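Local coordinates for protease (PDB 5Z6O), which is a subtilisin-type serine protease resembling proteinase K, which cleaves peptide bonds in protein substrates and probably hydrolyses casein, gelatin and type IV collagen, at residues Y206-D211 / T273-N278. Residues are numbered along the deposited sequence; the frame is centred on the assembly and turned at random.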
loop_
_atom_site.group_PDB
_atom_site.type_symbol
_atom_site.label_atom_id
_atom_site.label_comp_id
_atom_site.label_asym_id
_atom_site.label_seq_id
_atom_site.Cartn_x
_atom_site.Cartn_y
_atom_site.Cartn_z
ATOM N N TYR A 206 -1.424 -9.183 7.507
ATOM C CA TYR A 206 -2.576 -9.141 6.608
ATOM C C TYR A 206 -3.161 -7.741 6.580
ATOM O O TYR A 206 -3.110 -7.010 7.574
ATOM C CB TYR A 206 -3.708 -10.100 7.065
ATOM C CG TYR A 206 -3.461 -11.556 6.686
ATOM C CD1 TYR A 206 -2.578 -12.369 7.437
ATOM C CD2 TYR A 206 -4.095 -12.109 5.560
ATOM C CE1 TYR A 206 -2.337 -13.710 7.048
ATOM C CE2 TYR A 206 -3.876 -13.441 5.174
ATOM C CZ TYR A 206 -3.012 -14.224 5.918
ATOM O OH TYR A 206 -2.845 -15.523 5.495
ATOM N N ALA A 207 -3.794 -7.414 5.451
ATOM C CA ALA A 207 -4.626 -6.224 5.361
ATOM C C ALA A 207 -5.753 -6.544 4.410
ATOM O O ALA A 207 -5.636 -7.486 3.613
ATOM C CB ALA A 207 -3.822 -5.012 4.862
ATOM N N PRO A 208 -6.839 -5.771 4.439
ATOM C CA PRO A 208 -8.008 -6.085 3.606
ATOM C C PRO A 208 -7.635 -6.125 2.138
ATOM O O PRO A 208 -7.014 -5.193 1.615
ATOM C CB PRO A 208 -8.971 -4.931 3.906
ATOM C CG PRO A 208 -8.689 -4.615 5.344
ATOM C CD PRO A 208 -7.154 -4.739 5.451
ATOM N N GLY A 209 -8.044 -7.203 1.466
ATOM C CA GLY A 209 -7.585 -7.388 0.106
ATOM C C GLY A 209 -8.611 -7.968 -0.821
ATOM O O GLY A 209 -8.328 -8.117 -2.008
ATOM N N LYS A 210 -9.788 -8.334 -0.319
ATOM C CA LYS A 210 -10.822 -8.888 -1.192
ATOM C C LYS A 210 -12.000 -7.946 -1.232
ATOM O O LYS A 210 -12.484 -7.497 -0.173
ATOM C CB LYS A 210 -11.273 -10.274 -0.715
ATOM C CG LYS A 210 -12.438 -10.839 -1.566
ATOM C CD LYS A 210 -12.764 -12.282 -1.153
ATOM C CE LYS A 210 -13.823 -12.884 -2.087
ATOM N NZ LYS A 210 -15.161 -12.461 -1.649
ATOM N N ASP A 211 -12.455 -7.631 -2.456
ATOM C CA ASP A 211 -13.584 -6.724 -2.696
ATOM C C ASP A 211 -13.347 -5.362 -2.053
ATOM O O ASP A 211 -14.126 -4.894 -1.217
ATOM C CB ASP A 211 -14.930 -7.334 -2.239
ATOM C CG ASP A 211 -15.273 -8.589 -3.024
ATOM O OD1 ASP A 211 -14.984 -8.628 -4.226
ATOM O OD2 ASP A 211 -15.791 -9.552 -2.453
ATOM N N THR A 273 -1.017 -14.406 11.847
ATOM C CA THR A 273 -2.438 -14.136 11.777
ATOM C C THR A 273 -2.760 -12.698 12.161
ATOM O O THR A 273 -3.920 -12.397 12.430
ATOM C CB THR A 273 -3.207 -15.116 12.656
ATOM O OG1 THR A 273 -2.830 -14.914 14.013
ATOM C CG2 THR A 273 -2.819 -16.516 12.296
ATOM N N LYS A 274 -1.763 -11.808 12.126
ATOM C CA LYS A 274 -1.937 -10.403 12.491
ATOM C C LYS A 274 -2.606 -9.628 11.369
ATOM O O LYS A 274 -2.307 -9.836 10.195
ATOM C CB LYS A 274 -0.585 -9.753 12.815
ATOM C CG LYS A 274 -0.174 -10.071 14.272
ATOM C CD LYS A 274 1.094 -9.380 14.705
ATOM C CE LYS A 274 1.282 -9.478 16.242
ATOM N NZ LYS A 274 1.083 -8.171 16.989
ATOM N N LEU A 275 -3.535 -8.769 11.756
ATOM C CA LEU A 275 -4.327 -7.954 10.831
ATOM C C LEU A 275 -4.102 -6.480 11.149
ATOM O O LEU A 275 -4.198 -6.083 12.313
ATOM C CB LEU A 275 -5.818 -8.280 10.975
ATOM C CG LEU A 275 -6.744 -7.362 10.106
ATOM C CD1 LEU A 275 -6.444 -7.508 8.614
ATOM C CD2 LEU A 275 -8.193 -7.750 10.393
ATOM N N LEU A 276 -3.885 -5.662 10.110
ATOM C CA LEU A 276 -3.671 -4.222 10.268
ATOM C C LEU A 276 -4.715 -3.581 11.180
ATOM O O LEU A 276 -5.914 -3.753 10.978
ATOM C CB LEU A 276 -3.758 -3.566 8.889
ATOM C CG LEU A 276 -3.556 -2.035 8.760
ATOM C CD1 LEU A 276 -2.170 -1.665 9.324
ATOM C CD2 LEU A 276 -3.727 -1.646 7.275
ATOM N N TYR A 277 -4.237 -2.771 12.132
ATOM C CA TYR A 277 -5.076 -2.005 13.061
ATOM C C TYR A 277 -4.401 -0.667 13.311
ATOM O O TYR A 277 -3.198 -0.648 13.578
ATOM C CB TYR A 277 -5.225 -2.771 14.373
ATOM C CG TYR A 277 -6.015 -2.026 15.404
ATOM C CD1 TYR A 277 -7.344 -1.679 15.168
ATOM C CD2 TYR A 277 -5.437 -1.658 16.606
ATOM C CE1 TYR A 277 -8.078 -0.959 16.144
ATOM C CE2 TYR A 277 -6.146 -0.976 17.564
ATOM C CZ TYR A 277 -7.453 -0.621 17.332
ATOM O OH TYR A 277 -8.143 0.074 18.308
ATOM N N ASN A 278 -5.149 0.453 13.236
ATOM C CA ASN A 278 -4.498 1.767 13.298
ATOM C C ASN A 278 -4.286 2.278 14.724
ATOM O O ASN A 278 -3.726 3.361 14.879
ATOM C CB ASN A 278 -5.277 2.834 12.445
ATOM C CG ASN A 278 -6.605 3.290 13.073
ATOM O OD1 ASN A 278 -7.239 4.228 12.565
ATOM N ND2 ASN A 278 -7.040 2.640 14.122
#
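Tyr206 and Leu275 form a single parallel beta bridge, with CA atoms 4.7 Å apart. Strand 205-208 is an edge strand of the seven-stranded parallel sheet of the subtilisin fold, and the 273-278 segment adds a short bridge to its outer edge. Two backbone hydrogen bonds make the bridge. Tyr206 N donates to Lys274 O at 2.9 Å, and Leu276 N donates to Tyr206 O at 3.0 Å. Tyr206 thus uses both its N-H and its carbonyl here, while the backbone of Ala207 hydrogen-bonds inward to Ala185 and Ser187 of strand 182-187. Beyond Ala207 the two backbones diverge.

The leucines pack on different sides of the strand. Leu275 has CG anti to its backbone N (chi1 175°), and its CD1 branch reaches over the strand to lie 3.5 Å from Tyr206 O. The same methyl meets Tyr206 CB and the Pro208 ring at CD. On the other side, Leu276 CD2 touches Ala207 CB at 4.1 Å; helix 227-245, whose first turn carries catalytic Ser228, covers both through Val234, His233 and Ala237. The Tyr206 hydroxyl is hydrogen-bonded to Ser193 OG. At the other end of this side chain, Lys274 O sits at the ring edge, in plane, 3.8 Å from Tyr206 CD1.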